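Long-range contact in type III restriction-modification enzyme EcoP15I Res subunit (Escherichia coli, PDB 4ZCF), which cleaves DNA, with the Mod subunit, 25 to 27 base pairs downstream of one of two inversely oriented 5'-CAGCAG-3' sites, as an ATP-dependent type III restriction enzyme: residues N108-L117 with Y180-I191. Sequence-based numbering, arbitrary orientation.
With nucleotides of chain E.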
ATOM      1  N   ASN C 108     -25.447   9.283   1.292  1.00 51.42           N
ATOM      2  CA  ASN C 108     -24.025   9.512   1.555  1.00 51.86           C
ATOM      3  C   ASN C 108     -23.053   8.775   0.619  1.00 52.86           C
ATOM      4  O   ASN C 108     -21.835   8.867   0.801  1.00 52.08           O
ATOM      5  CB  ASN C 108     -23.709   9.247   3.044  1.00 54.87           C
ATOM      6  CG  ASN C 108     -23.811   7.803   3.461  1.00 81.34           C
ATOM      7  OD1 ASN C 108     -24.824   7.128   3.235  1.00 77.50           O
ATOM      8  ND2 ASN C 108     -22.773   7.315   4.133  1.00 75.82           N
ATOM      9  N   LYS C 109     -23.594   8.037  -0.361  1.00 46.80           N
ATOM     10  CA  LYS C 109     -22.814   7.260  -1.315  1.00 44.84           C
ATOM     11  C   LYS C 109     -23.277   7.508  -2.744  1.00 46.71           C
ATOM     12  O   LYS C 109     -24.439   7.277  -3.082  1.00 45.12           O
ATOM     13  CB  LYS C 109     -22.774   5.774  -0.922  1.00 46.73           C
ATOM     14  CG  LYS C 109     -21.765   5.525   0.196  1.00 47.61           C
ATOM     15  CD  LYS C 109     -21.501   4.082   0.477  1.00 46.70           C
ATOM     16  CE  LYS C 109     -20.756   3.985   1.784  1.00 47.38           C
ATOM     17  NZ  LYS C 109     -20.469   2.563   2.148  1.00 46.63           N
ATOM     18  N   PHE C 110     -22.366   8.066  -3.558  1.00 43.42           N
ATOM     19  CA  PHE C 110     -22.619   8.475  -4.941  1.00 43.01           C
ATOM     20  C   PHE C 110     -21.512   7.975  -5.871  1.00 46.31           C
ATOM     21  O   PHE C 110     -20.341   7.970  -5.491  1.00 46.19           O
ATOM     22  CB  PHE C 110     -22.687  10.023  -5.035  1.00 44.45           C
ATOM     23  CG  PHE C 110     -23.608  10.721  -4.058  1.00 46.03           C
ATOM     24  CD1 PHE C 110     -23.180  11.031  -2.770  1.00 50.67           C
ATOM     25  CD2 PHE C 110     -24.876  11.126  -4.442  1.00 48.13           C
ATOM     26  CE1 PHE C 110     -24.042  11.658  -1.857  1.00 51.74           C
ATOM     27  CE2 PHE C 110     -25.731  11.771  -3.536  1.00 51.36           C
ATOM     28  CZ  PHE C 110     -25.308  12.034  -2.252  1.00 50.02           C
ATOM     29  N   ILE C 111     -21.886   7.596  -7.100  1.00 41.09           N
ATOM     30  CA  ILE C 111     -20.943   7.181  -8.139  1.00 39.58           C
ATOM     31  C   ILE C 111     -20.927   8.290  -9.224  1.00 45.06           C
ATOM     32  O   ILE C 111     -21.985   8.601  -9.784  1.00 45.37           O
ATOM     33  CB  ILE C 111     -21.200   5.745  -8.718  1.00 40.56           C
ATOM     34  CG1 ILE C 111     -21.326   4.693  -7.583  1.00 39.91           C
ATOM     35  CG2 ILE C 111     -20.079   5.359  -9.701  1.00 39.67           C
ATOM     36  CD1 ILE C 111     -21.728   3.198  -8.016  1.00 38.81           C
ATOM     37  N   ILE C 112     -19.747   8.916  -9.462  1.00 39.94           N
ATOM     38  CA  ILE C 112     -19.565   9.931 -10.505  1.00 39.78           C
ATOM     39  C   ILE C 112     -18.989   9.185 -11.697  1.00 45.55           C
ATOM     40  O   ILE C 112     -17.828   8.745 -11.634  1.00 46.98           O
ATOM     41  CB  ILE C 112     -18.629  11.124 -10.119  1.00 42.07           C
ATOM     42  CG1 ILE C 112     -19.191  11.947  -8.957  1.00 41.22           C
ATOM     43  CG2 ILE C 112     -18.350  12.025 -11.343  1.00 42.27           C
ATOM     44  CD1 ILE C 112     -18.157  12.882  -8.338  1.00 40.29           C
ATOM     45  N   ILE C 113     -19.786   9.041 -12.776  1.00 39.81           N
ATOM     46  CA  ILE C 113     -19.318   8.350 -13.965  1.00 38.99           C
ATOM     47  C   ILE C 113     -18.836   9.342 -15.043  1.00 45.92           C
ATOM     48  O   ILE C 113     -19.575  10.247 -15.451  1.00 45.39           O
ATOM     49  CB  ILE C 113     -20.248   7.203 -14.424  1.00 41.36           C
ATOM     50  CG1 ILE C 113     -20.598   6.303 -13.211  1.00 41.23           C
ATOM     51  CG2 ILE C 113     -19.586   6.382 -15.565  1.00 43.04           C
ATOM     52  CD1 ILE C 113     -21.521   5.128 -13.421  1.00 45.45           C
ATOM     53  N   VAL C 114     -17.546   9.221 -15.412  1.00 43.60           N
ATOM     54  CA  VAL C 114     -16.881  10.119 -16.359  1.00 43.48           C
ATOM     55  C   VAL C 114     -16.470   9.352 -17.624  1.00 49.27           C
ATOM     56  O   VAL C 114     -16.310   8.141 -17.541  1.00 50.20           O
ATOM     57  CB  VAL C 114     -15.742  10.994 -15.722  1.00 46.04           C
ATOM     58  CG1 VAL C 114     -16.291  11.928 -14.640  1.00 44.48           C
ATOM     59  CG2 VAL C 114     -14.583  10.148 -15.191  1.00 45.40           C
ATOM     60  N   PRO C 115     -16.406   9.962 -18.823  1.00 46.13           N
ATOM     61  CA  PRO C 115     -16.111   9.151 -20.015  1.00 46.52           C
ATOM     62  C   PRO C 115     -14.639   9.075 -20.440  1.00 52.48           C
ATOM     63  O   PRO C 115     -14.295   8.269 -21.323  1.00 52.03           O
ATOM     64  CB  PRO C 115     -16.920   9.866 -21.095  1.00 47.87           C
ATOM     65  CG  PRO C 115     -16.907  11.325 -20.670  1.00 51.46           C
ATOM     66  CD  PRO C 115     -16.661  11.377 -19.185  1.00 47.22           C
ATOM     67  N   THR C 116     -13.787   9.937 -19.831  1.00 49.66           N
ATOM     68  CA  THR C 116     -12.409  10.225 -20.217  1.00 49.54           C
ATOM     69  C   THR C 116     -11.441  10.391 -19.029  1.00 53.28           C
ATOM     70  O   THR C 116     -11.872  10.770 -17.941  1.00 54.87           O
ATOM     71  CB  THR C 116     -12.505  11.427 -21.198  1.00 55.72           C
ATOM     72  OG1 THR C 116     -12.346  11.003 -22.558  1.00 54.67           O
ATOM     73  CG2 THR C 116     -11.644  12.595 -20.847  1.00 54.87           C
ATOM     74  N   LEU C 117     -10.137  10.091 -19.240  1.00 46.95           N
ATOM     75  CA  LEU C 117      -9.112  10.236 -18.203  1.00 44.57           C
ATOM     76  C   LEU C 117      -8.853  11.686 -17.823  1.00 49.00           C
ATOM     77  O   LEU C 117      -8.576  11.955 -16.650  1.00 49.26           O
ATOM     78  CB  LEU C 117      -7.797   9.562 -18.594  1.00 43.38           C
ATOM     79  CG  LEU C 117      -7.775   8.045 -18.642  1.00 45.29           C
ATOM     80  CD1 LEU C 117      -6.455   7.561 -19.203  1.00 44.02           C
ATOM     81  CD2 LEU C 117      -8.099   7.414 -17.273  1.00 41.85           C
ATOM     82  N   TYR C 180     -19.369  12.732   6.809  1.00 56.74           N
ATOM     83  CA  TYR C 180     -18.796  12.298   5.535  1.00 57.26           C
ATOM     84  C   TYR C 180     -19.765  11.849   4.469  1.00 56.82           C
ATOM     85  O   TYR C 180     -20.634  11.010   4.716  1.00 56.77           O
ATOM     86  CB  TYR C 180     -17.740  11.188   5.717  1.00 61.04           C
ATOM     87  CG  TYR C 180     -16.835  11.319   6.920  1.00 66.60           C
ATOM     88  CD1 TYR C 180     -15.984  12.412   7.061  1.00 70.12           C
ATOM     89  CD2 TYR C 180     -16.753  10.302   7.866  1.00 68.08           C
ATOM     90  CE1 TYR C 180     -15.138  12.532   8.165  1.00 73.81           C
ATOM     91  CE2 TYR C 180     -15.883  10.392   8.954  1.00 69.91           C
ATOM     92  CZ  TYR C 180     -15.082  11.514   9.105  1.00 81.55           C
ATOM     93  OH  TYR C 180     -14.228  11.616  10.181  1.00 85.56           O
ATOM     94  N   ILE C 181     -19.532  12.346   3.255  1.00 50.16           N
ATOM     95  CA  ILE C 181     -20.193  11.953   2.017  1.00 49.57           C
ATOM     96  C   ILE C 181     -19.099  11.149   1.283  1.00 51.69           C
ATOM     97  O   ILE C 181     -17.945  11.589   1.238  1.00 50.41           O
ATOM     98  CB  ILE C 181     -20.683  13.184   1.201  1.00 52.71           C
ATOM     99  CG1 ILE C 181     -21.875  13.858   1.894  1.00 53.19           C
ATOM    100  CG2 ILE C 181     -21.061  12.790  -0.223  1.00 53.50           C
ATOM    101  CD1 ILE C 181     -21.958  15.324   1.666  1.00 61.08           C
ATOM    102  N   HIS C 182     -19.447   9.958   0.765  1.00 46.57           N
ATOM    103  CA  HIS C 182     -18.508   9.069   0.076  1.00 44.91           C
ATOM    104  C   HIS C 182     -18.749   9.091  -1.436  1.00 47.94           C
ATOM    105  O   HIS C 182     -19.860   8.815  -1.886  1.00 48.37           O
ATOM    106  CB  HIS C 182     -18.585   7.639   0.655  1.00 44.92           C
ATOM    107  CG  HIS C 182     -18.416   7.583   2.146  1.00 48.00           C
ATOM    108  ND1 HIS C 182     -17.170   7.704   2.739  1.00 49.35           N
ATOM    109  CD2 HIS C 182     -19.347   7.428   3.119  1.00 49.65           C
ATOM    110  CE1 HIS C 182     -17.383   7.637   4.044  1.00 48.68           C
ATOM    111  NE2 HIS C 182     -18.677   7.459   4.322  1.00 49.17           N
ATOM    112  N   VAL C 183     -17.719   9.419  -2.220  1.00 43.56           N
ATOM    113  CA  VAL C 183     -17.879   9.499  -3.672  1.00 43.70           C
ATOM    114  C   VAL C 183     -16.889   8.679  -4.544  1.00 45.70           C
ATOM    115  O   VAL C 183     -15.673   8.835  -4.436  1.00 46.26           O
ATOM    116  CB  VAL C 183     -18.131  10.958  -4.165  1.00 48.24           C
ATOM    117  CG1 VAL C 183     -16.919  11.854  -3.956  1.00 48.24           C
ATOM    118  CG2 VAL C 183     -18.580  10.981  -5.612  1.00 47.95           C
ATOM    119  N   LEU C 184     -17.440   7.809  -5.397  1.00 40.33           N
ATOM    120  CA  LEU C 184     -16.688   6.982  -6.331  1.00 39.18           C
ATOM    121  C   LEU C 184     -16.562   7.629  -7.705  1.00 42.19           C
ATOM    122  O   LEU C 184     -17.547   7.733  -8.434  1.00 42.88           O
ATOM    123  CB  LEU C 184     -17.283   5.571  -6.459  1.00 38.62           C
ATOM    124  CG  LEU C 184     -16.391   4.555  -7.186  1.00 43.99           C
ATOM    125  CD1 LEU C 184     -15.297   4.035  -6.284  1.00 44.71           C
ATOM    126  CD2 LEU C 184     -17.199   3.394  -7.706  1.00 47.39           C
ATOM    127  N   VAL C 185     -15.351   8.040  -8.066  1.00 37.34           N
ATOM    128  CA  VAL C 185     -15.077   8.596  -9.391  1.00 37.17           C
ATOM    129  C   VAL C 185     -14.502   7.447 -10.264  1.00 44.23           C
ATOM    130  O   VAL C 185     -13.505   6.821  -9.890  1.00 43.40           O
ATOM    131  CB  VAL C 185     -14.160   9.843  -9.348  1.00 39.12           C
ATOM    132  CG1 VAL C 185     -14.135  10.555 -10.700  1.00 37.84           C
ATOM    133  CG2 VAL C 185     -14.591  10.801  -8.238  1.00 38.74           C
ATOM    134  N   ILE C 186     -15.179   7.151 -11.393  1.00 43.22           N
ATOM    135  CA  ILE C 186     -14.855   6.069 -12.347  1.00 42.88           C
ATOM    136  C   ILE C 186     -15.074   6.530 -13.803  1.00 47.13           C
ATOM    137  O   ILE C 186     -16.041   7.238 -14.089  1.00 46.52           O
ATOM    138  CB  ILE C 186     -15.680   4.773 -12.009  1.00 44.96           C
ATOM    139  CG1 ILE C 186     -15.198   3.551 -12.822  1.00 44.48           C
ATOM    140  CG2 ILE C 186     -17.204   5.006 -12.156  1.00 44.64           C
ATOM    141  CD1 ILE C 186     -15.597   2.187 -12.252  1.00 49.70           C
ATOM    142  N   ASN C 187     -14.170   6.124 -14.704  1.00 44.69           N
ATOM    143  CA  ASN C 187     -14.239   6.426 -16.136  1.00 44.27           C
ATOM    144  C   ASN C 187     -14.886   5.260 -16.897  1.00 46.93           C
ATOM    145  O   ASN C 187     -15.203   4.250 -16.278  1.00 47.03           O
ATOM    146  CB  ASN C 187     -12.870   6.827 -16.707  1.00 44.57           C
ATOM    147  CG  ASN C 187     -11.812   5.761 -16.617  1.00 53.61           C
ATOM    148  OD1 ASN C 187     -11.497   5.250 -15.531  1.00 51.58           O
ATOM    149  ND2 ASN C 187     -11.235   5.413 -17.762  1.00 34.98           N
ATOM    150  N   SER C 188     -15.163   5.434 -18.198  1.00 43.51           N
ATOM    151  CA  SER C 188     -15.818   4.433 -19.055  1.00 44.12           C
ATOM    152  C   SER C 188     -15.007   3.153 -19.248  1.00 49.11           C
ATOM    153  O   SER C 188     -15.593   2.058 -19.252  1.00 49.19           O
ATOM    154  CB  SER C 188     -16.158   5.035 -20.411  1.00 48.30           C
ATOM    155  OG  SER C 188     -17.079   6.092 -20.237  1.00 62.34           O
ATOM    156  N   GLY C 189     -13.685   3.309 -19.423  1.00 45.17           N
ATOM    157  CA  GLY C 189     -12.738   2.211 -19.589  1.00 44.72           C
ATOM    158  C   GLY C 189     -12.749   1.244 -18.420  1.00 49.26           C
ATOM    159  O   GLY C 189     -12.587   0.032 -18.614  1.00 51.37           O
ATOM    160  N   MET C 190     -12.976   1.769 -17.202  1.00 43.29           N
ATOM    161  CA  MET C 190     -13.030   0.976 -15.976  1.00 43.27           C
ATOM    162  C   MET C 190     -14.385   0.341 -15.742  1.00 53.02           C
ATOM    163  O   MET C 190     -14.444  -0.776 -15.219  1.00 54.96           O
ATOM    164  CB  MET C 190     -12.521   1.755 -14.748  1.00 44.68           C
ATOM    165  CG  MET C 190     -10.987   1.960 -14.733  1.00 46.19           C
ATOM    166  SD  MET C 190      -9.985   0.464 -15.036  1.00 48.11           S
ATOM    167  CE  MET C 190     -10.402  -0.541 -13.610  1.00 44.23           C
ATOM    168  N   ILE C 191     -15.474   1.019 -16.170  1.00 50.31           N
ATOM    169  CA  ILE C 191     -16.833   0.482 -16.106  1.00 50.29           C
ATOM    170  C   ILE C 191     -16.875  -0.792 -17.010  1.00 55.59           C
ATOM    171  O   ILE C 191     -17.429  -1.826 -16.611  1.00 55.07           O
ATOM    172  CB  ILE C 191     -17.840   1.597 -16.555  1.00 53.37           C
ATOM    173  CG1 ILE C 191     -18.021   2.694 -15.480  1.00 53.40           C
ATOM    174  CG2 ILE C 191     -19.203   1.049 -17.036  1.00 54.39           C
ATOM    175  CD1 ILE C 191     -18.970   2.378 -14.287  1.00 54.34           C
TER
ATOM    176  P    DA E   5      -8.425   8.604 -22.683  1.00 57.67           P
ATOM    177  OP1  DA E   5      -9.382   9.636 -22.205  1.00 58.81           O
ATOM    178  OP2  DA E   5      -6.973   8.853 -22.488  1.00 57.85           O
ATOM    179  O5'  DA E   5      -8.878   7.225 -22.021  1.00 54.21           O
ATOM    180  C5'  DA E   5      -8.201   6.062 -22.408  1.00 52.26           C
ATOM    181  C4'  DA E   5      -8.812   4.793 -21.844  1.00 50.42           C
ATOM    182  O4'  DA E   5      -8.961   3.877 -22.958  1.00 48.88           O
ATOM    183  C3'  DA E   5      -7.916   4.112 -20.806  1.00 49.89           C
ATOM    184  O3'  DA E   5      -8.669   3.730 -19.630  1.00 49.47           O
ATOM    185  C2'  DA E   5      -7.290   2.932 -21.548  1.00 48.75           C
ATOM    186  C1'  DA E   5      -8.115   2.757 -22.821  1.00 47.69           C
ATOM    187  N9   DA E   5      -7.340   2.512 -24.051  1.00 45.65           N
ATOM    188  C8   DA E   5      -6.407   3.333 -24.655  1.00 44.58           C
ATOM    189  N7   DA E   5      -5.846   2.803 -25.718  1.00 43.50           N
ATOM    190  C5   DA E   5      -6.460   1.550 -25.833  1.00 43.04           C
ATOM    191  C6   DA E   5      -6.311   0.463 -26.736  1.00 43.18           C
ATOM    192  N6   DA E   5      -5.508   0.496 -27.810  1.00 42.85           N
ATOM    193  N1   DA E   5      -7.117  -0.624 -26.582  1.00 43.33           N
ATOM    194  C2   DA E   5      -7.934  -0.697 -25.528  1.00 42.86           C
ATOM    195  N3   DA E   5      -8.146   0.260 -24.625  1.00 43.30           N
ATOM    196  C4   DA E   5      -7.387   1.360 -24.828  1.00 43.58           C
ATOM    197  P    DT E   6      -8.091   3.076 -18.290  1.00 47.75           P
ATOM    198  OP1  DT E   6      -8.988   3.406 -17.163  1.00 48.54           O
ATOM    199  OP2  DT E   6      -6.653   3.359 -18.147  1.00 48.31           O
ATOM    200  O5'  DT E   6      -8.190   1.529 -18.599  1.00 47.48           O
ATOM    201  C5'  DT E   6      -9.325   0.815 -19.043  1.00 47.81           C
ATOM    202  C4'  DT E   6      -8.966  -0.653 -19.268  1.00 47.64           C
ATOM    203  O4'  DT E   6      -8.358  -0.855 -20.565  1.00 46.27           O
ATOM    204  C3'  DT E   6      -7.997  -1.236 -18.251  1.00 49.01           C
ATOM    205  O3'  DT E   6      -8.585  -2.383 -17.692  1.00 51.90           O
ATOM    206  C2'  DT E   6      -6.693  -1.483 -19.013  1.00 47.50           C
ATOM    207  C1'  DT E   6      -7.186  -1.634 -20.447  1.00 45.67           C
ATOM    208  N1   DT E   6      -6.233  -1.239 -21.539  1.00 43.16           N
ATOM    209  C2   DT E   6      -6.119  -2.069 -22.629  1.00 42.32           C
ATOM    210  O2   DT E   6      -6.703  -3.132 -22.713  1.00 43.26           O
ATOM    211  N3   DT E   6      -5.276  -1.613 -23.618  1.00 41.18           N
ATOM    212  C4   DT E   6      -4.530  -0.435 -23.630  1.00 40.95           C
ATOM    213  O4   DT E   6      -3.785  -0.160 -24.583  1.00 41.71           O
ATOM    214  C5   DT E   6      -4.723   0.412 -22.483  1.00 40.28           C
ATOM    215  C7   DT E   6      -3.992   1.726 -22.408  1.00 38.77           C
ATOM    216  C6   DT E   6      -5.558  -0.024 -21.512  1.00 41.87           C
TER
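Phe110 bonds to His182 O and Leu184 N around Val183, and Ile112 to Leu184 O and Ile186 N around Val185, the signature of parallel strands in register (axes 20° apart, 4.6 Å at closest approach). The six-bond ladder runs from His182 N, bound to Asn108 O, to Val114 N, which reaches Ile186 O at 2.8 Å with an N-H...O angle of 172°.

Apolar contacts form on both sheet faces. On one, Ile112 CD1 meets Val183 CG2 at 3.4 Å, while Phe110 CE1 lies 3.6 Å from Ile181 CG2; helix 90-105 packs over this side. On the other, Ile186 CG2 sits against Ile111 CG2 and Ile113 CG1, both at 3.8 Å. Chi1 of Ile186 (-170°) sends CG1 away from the backbone N and puts CG2 between N and the carbonyl carbon, facing this pair. Ile191, from the following short helix, crosses Ile113 at about a right angle. Toward the strand starts, Lys109 CG packs on His182 CB, their polar ends held by other partners, NZ by Leu41 O and ND1 by Tyr147 OH.

Beyond the C-terminal strand ends, polar groups take hold of DNA. Leu117 N donates to OP1 of DA5 of chain E at 3.1 Å, with a weak bond from Thr116 OG1 to the same oxygen; Asn187 ND2 reaches OP1 of DT6 of chain E at 3.1 Å, its OD1 accepting from Lys120. Leu117 CG and CD1 lie along the DA5 phosphate, while CD2 turns to the Asn187 amide, 3.8 Å from ND2. With an alanine here, amide and phosphate would probably lose the apolar cover of the leucine tip.

Adjacent parallel strands whose C-terminal loops grip consecutive backbone phosphates are characteristic of the RecA-like, P-loop helicase fold, here in the N-terminal motor domain.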